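Local coordinates for protein endonuclease V (Bacillus subtilis, PDB 3GA2) that probably repairs deaminated DNA by nicking the strand at the second phosphodiester bond 3' to a deoxyinosine, with magnesium as cofactor, at residues 26-31 with 118-123; 90-95 with 129-134; 190-193 with 197-200. The protein carries 1 engineered substitution. One frame throughout, in Å; residues are numbered along the deposited sequence.

The three contacts cluster on one RNase H-like domain, touching one another, and differ with depth. Interaction 2 is the buried one: an edge-to-face pair of aromatic rings ties the 90-95 turn to helix 128-136. Interaction 1 is a surface contact between two loops, with leucine and isoleucine methyls against a tyrosine ring. Interaction 3, partly buried, packs strand 188-194 against the start of helix 198-207 through leucines and a cysteine. Backbone and side-chain bonds join them: Tyr120 N of interaction 1 probably bonds to Cys192 O of interaction 3, and Thr130 of interaction 2 reaches Gly193 O of interaction 3.

Interaction 1: 26-31 with 118-123; sequences NRINLS and NGYLHY
With CG anti to the backbone N (chi1 -160°), the Tyr120 side chain reaches out to residues 26-31, where Leu30, with CG anti to its carbonyl carbon (chi1 -83°) and an unstaggered second torsion, holds CD2 over the phenol ring. The methyl sits almost exactly above the ring centre: Leu30 CD2 is 3.9 Å from the centroid of the Tyr120 ring and only 8° off the ring normal, a CH-pi contact. Ile28 adds a second, longer touch from the same side of the ring plane, its CG2 branch coming obliquely to the ring with Ile28 CG2 4.2 Å from Tyr120 CE1.

Both partners are loops. Residues 26-31 follow helix 14-25, whereas residues 118-123 run from strand 113-116 toward helix 128-136, and the tyrosine bridges these two connections at the surface of this RNase H-like fold. Within the first loop, Asn29 makes an Asx turn: its OD1 accepts from Ser31 N, which lies above the carbonyl plane at 3.2 Å from Asn29 OD1. The same oxygen takes the Ser31 hydroxyl on an in-plane lone pair, with Ser31 OG 2.7 Å from Asn29 OD1. Two donors from one residue thus grip the amide oxygen and hold the turn that has Leu30 at its middle. Elsewhere the Tyr120 ring stacks with His125, and Leu30 also rests on Cys192 of strand 188-194.

Interaction 2: 90-95 with 129-134; sequences FLAFRE and ATHAAF
A buried edge-to-face aromatic contact, His131 against Phe93, joins the turn that precedes helix 96-105 to helix 128-136. The imidazole supplies the edge and the phenyl ring the face: the ring centroids of Phe93 and His131 are 4.8 Å apart, with the planes at 74°, a T-shaped pair. The leading atom is His131 CE1, which stands 3.5 Å above the Phe93 plane, shifted toward the rim, and comes to 3.6 Å from Phe93 CZ. His131 gets there by holding CG anti to its backbone N (chi1 -161°), which carries the imidazole off the helix toward residues 90-95. The two side chains cross at about a right angle.

Beside the phenyl ring, the small Ala92 adds a second touch. Its methyl meets the imidazole obliquely, Ala92 CB lying 4.0 Å from His131 ND1, and the backbones come nearest at this pair, with 7.3 Å between Ala92 CA and His131 CA. Were Phe93 replaced by an alanine, the CE1 edge of His131 would probably lose the ring face it points at, and a gap would be likely beside helix 128-136.

Helix 14-25 also takes part in this core: Phe17 meets Phe93 edge to face, and Leu24 touches His131. The imidazole meets the ring of His7 as well, with the two planes at about 30°. Across the two segments the contact is therefore one of ring and methyl packing, in which a carbon edge, the C-H at CE1, rather than a ring nitrogen is turned to the pi face of Phe93, consistent with a weakly polar, largely dispersive contact.

Interaction 3: 190-193 with 197-200; sequences LSCG and DLDS
Strand residues 190-193 and the first turn of helix 198-207 come together where the chain doubles back, with Cys192 CA and Leu198 CA 5.6 Å apart. This is the tight turn from strand 188-194, in the mixed sheet of the RNase H-like domain, into the helix; the Leu190 side chain is about 12 Å from that of Asp116, a predicted magnesium ligand. Cys192 fills the angle between strand and helix. Its thiol sulfur is anti to the carbonyl carbon (chi1 -70°) and lies against the peptide that leads into the helix, with Cys192 SG 3.2 Å from Leu198 N. The same sulfur also touches the side chain of Leu198, at 4.1 Å between Cys192 SG and Leu198 CB.

Two residues back along the strand, a methyl pair carries the packing. Leu198 has CG anti to its backbone N (chi1 -173°), which swings its branched end back toward the strand; Leu190 CD2 and Leu198 CD1 are 4.1 Å apart, the two side chains approaching at a slant.

The helix start itself is fastened by Asp197, its N-cap. One carboxylate oxygen does double duty: Asp197 OD1 accepts the capping bond from Ser200 N at 2.6 Å, met nearly along the C-O direction. It also takes the Ser200 hydroxyl, Ser200 OG lying 2.6 Å from Asp197 OD1 on the syn side and 29° out of the carboxylate plane. The other oxygen, OD2, is bonded to Thr33, and the carboxylate would probably also favour the partial positive charge of the helix start.

Around the contact, Leu190 also packs on Ile141 and Ile143 of strand 140-144, next to its own in the sheet, while Leu198 touches Val174 and Arg177 of strand 173-179, the neighbour on the other side.

Interaction 1: 26-31 with 118-123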
loop_
_atom_site.group_PDB
_atom_site.type_symbol
_atom_site.label_atom_id
_atom_site.label_comp_id
_atom_site.label_asym_id
_atom_site.label_seq_id
_atom_site.Cartn_x
_atom_site.Cartn_y
_atom_site.Cartn_z
ATOM N N ASN A 26 -9.783 -14.769 5.098
ATOM C CA ASN A 26 -10.763 -15.038 6.135
ATOM C C ASN A 26 -10.318 -14.466 7.473
ATOM O O ASN A 26 -11.028 -14.574 8.471
ATOM C CB ASN A 26 -11.011 -16.544 6.247
ATOM C CG ASN A 26 -11.661 -17.116 5.002
ATOM O OD1 ASN A 26 -12.709 -16.636 4.560
ATOM N ND2 ASN A 26 -11.047 -18.142 4.428
ATOM N N ARG A 27 -9.143 -13.845 7.484
ATOM C CA ARG A 27 -8.600 -13.248 8.701
ATOM C C ARG A 27 -8.600 -11.719 8.623
ATOM O O ARG A 27 -7.966 -11.047 9.436
ATOM C CB ARG A 27 -7.177 -13.762 8.948
ATOM C CG ARG A 27 -7.100 -15.258 9.233
ATOM C CD ARG A 27 -5.656 -15.738 9.334
ATOM N NE ARG A 27 -4.897 -14.982 10.331
ATOM C CZ ARG A 27 -3.604 -15.160 10.587
ATOM N NH1 ARG A 27 -2.907 -16.073 9.923
ATOM N NH2 ARG A 27 -3.003 -14.414 11.504
ATOM N N ILE A 28 -9.313 -11.176 7.644
ATOM C CA ILE A 28 -9.395 -9.732 7.477
ATOM C C ILE A 28 -10.354 -9.130 8.493
ATOM O O ILE A 28 -11.459 -9.634 8.694
ATOM C CB ILE A 28 -9.870 -9.362 6.057
ATOM C CG1 ILE A 28 -8.800 -9.784 5.048
ATOM C CG2 ILE A 28 -10.169 -7.867 5.973
ATOM C CD1 ILE A 28 -9.206 -9.653 3.607
ATOM N N ASN A 29 -9.922 -8.054 9.136
ATOM C CA ASN A 29 -10.746 -7.387 10.125
ATOM C C ASN A 29 -10.718 -5.881 9.936
ATOM O O ASN A 29 -9.725 -5.226 10.246
ATOM C CB ASN A 29 -10.275 -7.736 11.536
ATOM C CG ASN A 29 -10.966 -6.904 12.590
ATOM O OD1 ASN A 29 -12.176 -6.706 12.538
ATOM N ND2 ASN A 29 -10.204 -6.410 13.551
ATOM N N LEU A 30 -11.825 -5.339 9.440
ATOM C CA LEU A 30 -11.948 -3.908 9.190
ATOM C C LEU A 30 -12.800 -3.192 10.228
ATOM O O LEU A 30 -13.387 -2.153 9.938
ATOM C CB LEU A 30 -12.544 -3.680 7.801
ATOM C CG LEU A 30 -11.614 -3.727 6.577
ATOM C CD1 LEU A 30 -10.398 -4.585 6.829
ATOM C CD2 LEU A 30 -12.406 -4.200 5.382
ATOM N N SER A 31 -12.855 -3.735 11.439
ATOM C CA SER A 31 -13.656 -3.136 12.502
ATOM C C SER A 31 -12.954 -2.031 13.290
ATOM O O SER A 31 -13.598 -1.097 13.770
ATOM C CB SER A 31 -14.106 -4.214 13.482
ATOM O OG SER A 31 -12.996 -4.711 14.207
ATOM N N ASN A 118 -3.136 -1.141 -3.902
ATOM C CA ASN A 118 -4.437 -1.513 -3.362
ATOM C C ASN A 118 -4.402 -2.394 -2.124
ATOM O O ASN A 118 -3.405 -3.055 -1.825
ATOM C CB ASN A 118 -5.284 -2.238 -4.413
ATOM C CG ASN A 118 -5.732 -1.328 -5.535
ATOM O OD1 ASN A 118 -6.428 -0.340 -5.308
ATOM N ND2 ASN A 118 -5.341 -1.666 -6.761
ATOM N N GLY A 119 -5.528 -2.402 -1.418
ATOM C CA GLY A 119 -5.682 -3.222 -0.231
ATOM C C GLY A 119 -6.917 -4.072 -0.458
ATOM O O GLY A 119 -6.900 -5.003 -1.260
ATOM N N TYR A 120 -8.001 -3.728 0.230
ATOM C CA TYR A 120 -9.265 -4.451 0.126
ATOM C C TYR A 120 -9.873 -4.328 -1.282
ATOM O O TYR A 120 -10.622 -5.196 -1.724
ATOM C CB TYR A 120 -10.240 -3.908 1.170
ATOM C CG TYR A 120 -11.389 -4.829 1.509
ATOM C CD1 TYR A 120 -11.163 -6.048 2.153
ATOM C CD2 TYR A 120 -12.700 -4.484 1.191
ATOM C CE1 TYR A 120 -12.214 -6.903 2.473
ATOM C CE2 TYR A 120 -13.765 -5.335 1.502
ATOM C CZ TYR A 120 -13.511 -6.542 2.143
ATOM O OH TYR A 120 -14.548 -7.394 2.446
ATOM N N LEU A 121 -9.557 -3.244 -1.981
ATOM C CA LEU A 121 -10.060 -3.041 -3.337
ATOM C C LEU A 121 -9.223 -3.918 -4.252
ATOM O O LEU A 121 -8.276 -3.461 -4.900
ATOM C CB LEU A 121 -9.915 -1.576 -3.729
ATOM C CG LEU A 121 -10.304 -1.112 -5.134
ATOM C CD1 LEU A 121 -11.797 -1.302 -5.418
ATOM C CD2 LEU A 121 -9.928 0.349 -5.224
ATOM N N HIS A 122 -9.580 -5.194 -4.289
ATOM C CA HIS A 122 -8.852 -6.166 -5.087
ATOM C C HIS A 122 -9.762 -7.353 -5.373
ATOM O O HIS A 122 -10.648 -7.659 -4.574
ATOM C CB HIS A 122 -7.605 -6.607 -4.311
ATOM C CG HIS A 122 -6.859 -7.734 -4.946
ATOM N ND1 HIS A 122 -7.162 -9.054 -4.702
ATOM C CD2 HIS A 122 -5.840 -7.736 -5.838
ATOM C CE1 HIS A 122 -6.360 -9.825 -5.417
ATOM N NE2 HIS A 122 -5.549 -9.050 -6.114
ATOM N N TYR A 123 -9.533 -8.006 -6.512
ATOM C CA TYR A 123 -10.317 -9.161 -6.955
ATOM C C TYR A 123 -10.680 -10.097 -5.813
ATOM O O TYR A 123 -11.787 -10.622 -5.753
ATOM C CB TYR A 123 -9.547 -9.979 -8.004
ATOM C CG TYR A 123 -9.106 -9.212 -9.232
ATOM C CD1 TYR A 123 -7.750 -9.048 -9.525
ATOM C CD2 TYR A 123 -10.041 -8.654 -10.106
ATOM C CE1 TYR A 123 -7.336 -8.343 -10.659
ATOM C CE2 TYR A 123 -9.636 -7.947 -11.241
ATOM C CZ TYR A 123 -8.286 -7.795 -11.510
ATOM O OH TYR A 123 -7.887 -7.080 -12.619
#

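Interaction 2: 90-95 with 129-134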
loop_
_atom_site.group_PDB
_atom_site.type_symbol
_atom_site.label_atom_id
_atom_site.label_comp_id
_atom_site.label_asym_id
_atom_site.label_seq_id
_atom_site.Cartn_x
_atom_site.Cartn_y
_atom_site.Cartn_z
ATOM N N PHE A 90 -0.392 -12.153 -9.022
ATOM C CA PHE A 90 0.032 -12.173 -7.628
ATOM C C PHE A 90 1.238 -11.289 -7.359
ATOM O O PHE A 90 2.224 -11.733 -6.781
ATOM C CB PHE A 90 0.339 -13.602 -7.188
ATOM C CG PHE A 90 -0.730 -14.582 -7.546
ATOM C CD1 PHE A 90 -0.658 -15.296 -8.739
ATOM C CD2 PHE A 90 -1.821 -14.780 -6.707
ATOM C CE1 PHE A 90 -1.660 -16.193 -9.093
ATOM C CE2 PHE A 90 -2.831 -15.675 -7.051
ATOM C CZ PHE A 90 -2.749 -16.385 -8.249
ATOM N N LEU A 91 1.146 -10.030 -7.771
ATOM C CA LEU A 91 2.227 -9.077 -7.575
ATOM C C LEU A 91 2.652 -8.979 -6.113
ATOM O O LEU A 91 3.842 -8.980 -5.805
ATOM C CB LEU A 91 1.797 -7.699 -8.066
ATOM C CG LEU A 91 2.840 -6.590 -7.934
ATOM C CD1 LEU A 91 4.078 -6.945 -8.755
ATOM C CD2 LEU A 91 2.240 -5.271 -8.403
ATOM N N ALA A 92 1.673 -8.893 -5.218
ATOM C CA ALA A 92 1.946 -8.777 -3.791
ATOM C C ALA A 92 2.942 -9.810 -3.277
ATOM O O ALA A 92 3.785 -9.501 -2.432
ATOM C CB ALA A 92 0.651 -8.873 -3.004
ATOM N N PHE A 93 2.851 -11.040 -3.780
ATOM C CA PHE A 93 3.763 -12.089 -3.332
ATOM C C PHE A 93 5.216 -11.799 -3.689
ATOM O O PHE A 93 6.122 -12.109 -2.914
ATOM C CB PHE A 93 3.359 -13.454 -3.900
ATOM C CG PHE A 93 2.100 -14.013 -3.297
ATOM C CD1 PHE A 93 0.853 -13.560 -3.713
ATOM C CD2 PHE A 93 2.162 -14.989 -2.306
ATOM C CE1 PHE A 93 -0.316 -14.072 -3.152
ATOM C CE2 PHE A 93 1.000 -15.505 -1.739
ATOM C CZ PHE A 93 -0.242 -15.048 -2.163
ATOM N N ARG A 94 5.454 -11.203 -4.850
ATOM C CA ARG A 94 6.828 -10.902 -5.223
ATOM C C ARG A 94 7.304 -9.551 -4.709
ATOM O O ARG A 94 8.398 -9.104 -5.047
ATOM C CB ARG A 94 7.020 -10.987 -6.740
ATOM C CG ARG A 94 6.058 -10.184 -7.580
ATOM C CD ARG A 94 6.474 -10.258 -9.049
ATOM N NE ARG A 94 5.456 -9.721 -9.948
ATOM C CZ ARG A 94 4.313 -10.334 -10.238
ATOM N NH1 ARG A 94 4.035 -11.516 -9.702
ATOM N NH2 ARG A 94 3.448 -9.766 -11.068
ATOM N N GLU A 95 6.484 -8.905 -3.885
ATOM C CA GLU A 95 6.853 -7.609 -3.323
ATOM C C GLU A 95 7.078 -7.731 -1.824
ATOM O O GLU A 95 7.962 -7.088 -1.272
ATOM C CB GLU A 95 5.752 -6.578 -3.576
ATOM C CG GLU A 95 5.456 -6.317 -5.033
ATOM C CD GLU A 95 4.419 -5.225 -5.214
ATOM O OE1 GLU A 95 3.312 -5.358 -4.654
ATOM O OE2 GLU A 95 4.712 -4.238 -5.920
ATOM N N ALA A 129 -1.551 -3.994 0.226
ATOM C CA ALA A 129 -1.750 -3.299 1.498
ATOM C C ALA A 129 -2.389 -4.219 2.544
ATOM O O ALA A 129 -1.986 -4.230 3.711
ATOM C CB ALA A 129 -2.616 -2.051 1.295
ATOM N N THR A 130 -3.387 -4.987 2.126
ATOM C CA THR A 130 -4.059 -5.900 3.037
ATOM C C THR A 130 -3.132 -7.057 3.412
ATOM O O THR A 130 -2.956 -7.380 4.589
ATOM C CB THR A 130 -5.354 -6.462 2.400
ATOM O OG1 THR A 130 -6.269 -5.385 2.157
ATOM C CG2 THR A 130 -6.019 -7.486 3.325
ATOM N N HIS A 131 -2.536 -7.666 2.394
ATOM C CA HIS A 131 -1.631 -8.789 2.575
ATOM C C HIS A 131 -0.452 -8.445 3.497
ATOM O O HIS A 131 -0.139 -9.198 4.422
ATOM C CB HIS A 131 -1.122 -9.259 1.201
ATOM C CG HIS A 131 -0.566 -10.649 1.199
ATOM N ND1 HIS A 131 -0.324 -11.352 0.035
ATOM C CD2 HIS A 131 -0.198 -11.468 2.212
ATOM C CE1 HIS A 131 0.169 -12.539 0.335
ATOM N NE2 HIS A 131 0.257 -12.636 1.649
ATOM N N ALA A 132 0.198 -7.312 3.248
ATOM C CA ALA A 132 1.331 -6.893 4.069
ATOM C C ALA A 132 0.942 -6.698 5.535
ATOM O O ALA A 132 1.760 -6.900 6.433
ATOM C CB ALA A 132 1.927 -5.601 3.516
ATOM N N ALA A 133 -0.305 -6.311 5.776
ATOM C CA ALA A 133 -0.769 -6.073 7.139
ATOM C C ALA A 133 -0.531 -7.258 8.065
ATOM O O ALA A 133 -0.130 -7.079 9.213
ATOM C CB ALA A 133 -2.239 -5.709 7.136
ATOM N N PHE A 134 -0.775 -8.469 7.575
ATOM C CA PHE A 134 -0.575 -9.642 8.414
ATOM C C PHE A 134 0.865 -9.743 8.897
ATOM O O PHE A 134 1.110 -10.048 10.062
ATOM C CB PHE A 134 -0.973 -10.917 7.671
ATOM C CG PHE A 134 -2.417 -10.956 7.277
ATOM C CD1 PHE A 134 -2.810 -10.602 5.992
ATOM C CD2 PHE A 134 -3.386 -11.328 8.195
ATOM C CE1 PHE A 134 -4.157 -10.616 5.625
ATOM C CE2 PHE A 134 -4.736 -11.347 7.841
ATOM C CZ PHE A 134 -5.119 -10.989 6.553
#

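Interaction 3: 190-193 with 197-200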
loop_
_atom_site.group_PDB
_atom_site.type_symbol
_atom_site.label_atom_id
_atom_site.label_comp_id
_atom_site.label_asym_id
_atom_site.label_seq_id
_atom_site.Cartn_x
_atom_site.Cartn_y
_atom_site.Cartn_z
ATOM N N LEU A 190 -8.861 4.615 -2.793
ATOM C CA LEU A 190 -8.678 4.239 -1.410
ATOM C C LEU A 190 -9.376 2.974 -0.980
ATOM O O LEU A 190 -10.541 2.748 -1.312
ATOM C CB LEU A 190 -9.170 5.382 -0.523
ATOM C CG LEU A 190 -9.158 5.148 0.996
ATOM C CD1 LEU A 190 -7.742 5.362 1.514
ATOM C CD2 LEU A 190 -10.114 6.129 1.692
ATOM N N SER A 191 -8.658 2.157 -0.224
ATOM C CA SER A 191 -9.229 0.935 0.315
ATOM C C SER A 191 -8.562 0.663 1.643
ATOM O O SER A 191 -7.419 1.062 1.875
ATOM C CB SER A 191 -9.015 -0.256 -0.628
ATOM O OG SER A 191 -7.650 -0.588 -0.761
ATOM N N CYS A 192 -9.291 0.006 2.532
ATOM C CA CYS A 192 -8.714 -0.348 3.809
ATOM C C CYS A 192 -7.655 -1.368 3.453
ATOM O O CYS A 192 -7.732 -2.013 2.408
ATOM C CB CYS A 192 -9.731 -1.048 4.712
ATOM S SG CYS A 192 -11.045 -0.021 5.346
ATOM N N GLY A 193 -6.657 -1.490 4.314
ATOM C CA GLY A 193 -5.635 -2.497 4.118
ATOM C C GLY A 193 -6.176 -3.604 5.005
ATOM O O GLY A 193 -6.869 -4.504 4.533
ATOM N N ASP A 197 -11.104 0.549 9.691
ATOM C CA ASP A 197 -12.320 0.741 8.905
ATOM C C ASP A 197 -12.129 1.781 7.801
ATOM O O ASP A 197 -11.132 2.510 7.775
ATOM C CB ASP A 197 -13.509 1.126 9.800
ATOM C CG ASP A 197 -13.290 2.412 10.572
ATOM O OD1 ASP A 197 -12.542 3.291 10.114
ATOM O OD2 ASP A 197 -13.895 2.554 11.653
ATOM N N LEU A 198 -13.082 1.834 6.877
ATOM C CA LEU A 198 -12.999 2.764 5.759
ATOM C C LEU A 198 -12.995 4.220 6.204
ATOM O O LEU A 198 -12.273 5.046 5.652
ATOM C CB LEU A 198 -14.157 2.528 4.786
ATOM C CG LEU A 198 -14.061 3.339 3.489
ATOM C CD1 LEU A 198 -12.667 3.169 2.887
ATOM C CD2 LEU A 198 -15.134 2.873 2.497
ATOM N N ASP A 199 -13.806 4.528 7.208
ATOM C CA ASP A 199 -13.894 5.882 7.719
ATOM C C ASP A 199 -12.540 6.382 8.195
ATOM O O ASP A 199 -12.130 7.494 7.871
ATOM C CB ASP A 199 -14.878 5.944 8.878
ATOM C CG ASP A 199 -15.472 7.309 9.043
ATOM O OD1 ASP A 199 -16.291 7.693 8.181
ATOM O OD2 ASP A 199 -15.128 8.003 10.022
ATOM N N SER A 200 -11.849 5.556 8.975
ATOM C CA SER A 200 -10.548 5.938 9.498
ATOM C C SER A 200 -9.528 6.007 8.371
ATOM O O SER A 200 -8.678 6.887 8.360
ATOM C CB SER A 200 -10.088 4.943 10.565
ATOM O OG SER A 200 -11.041 4.847 11.620
#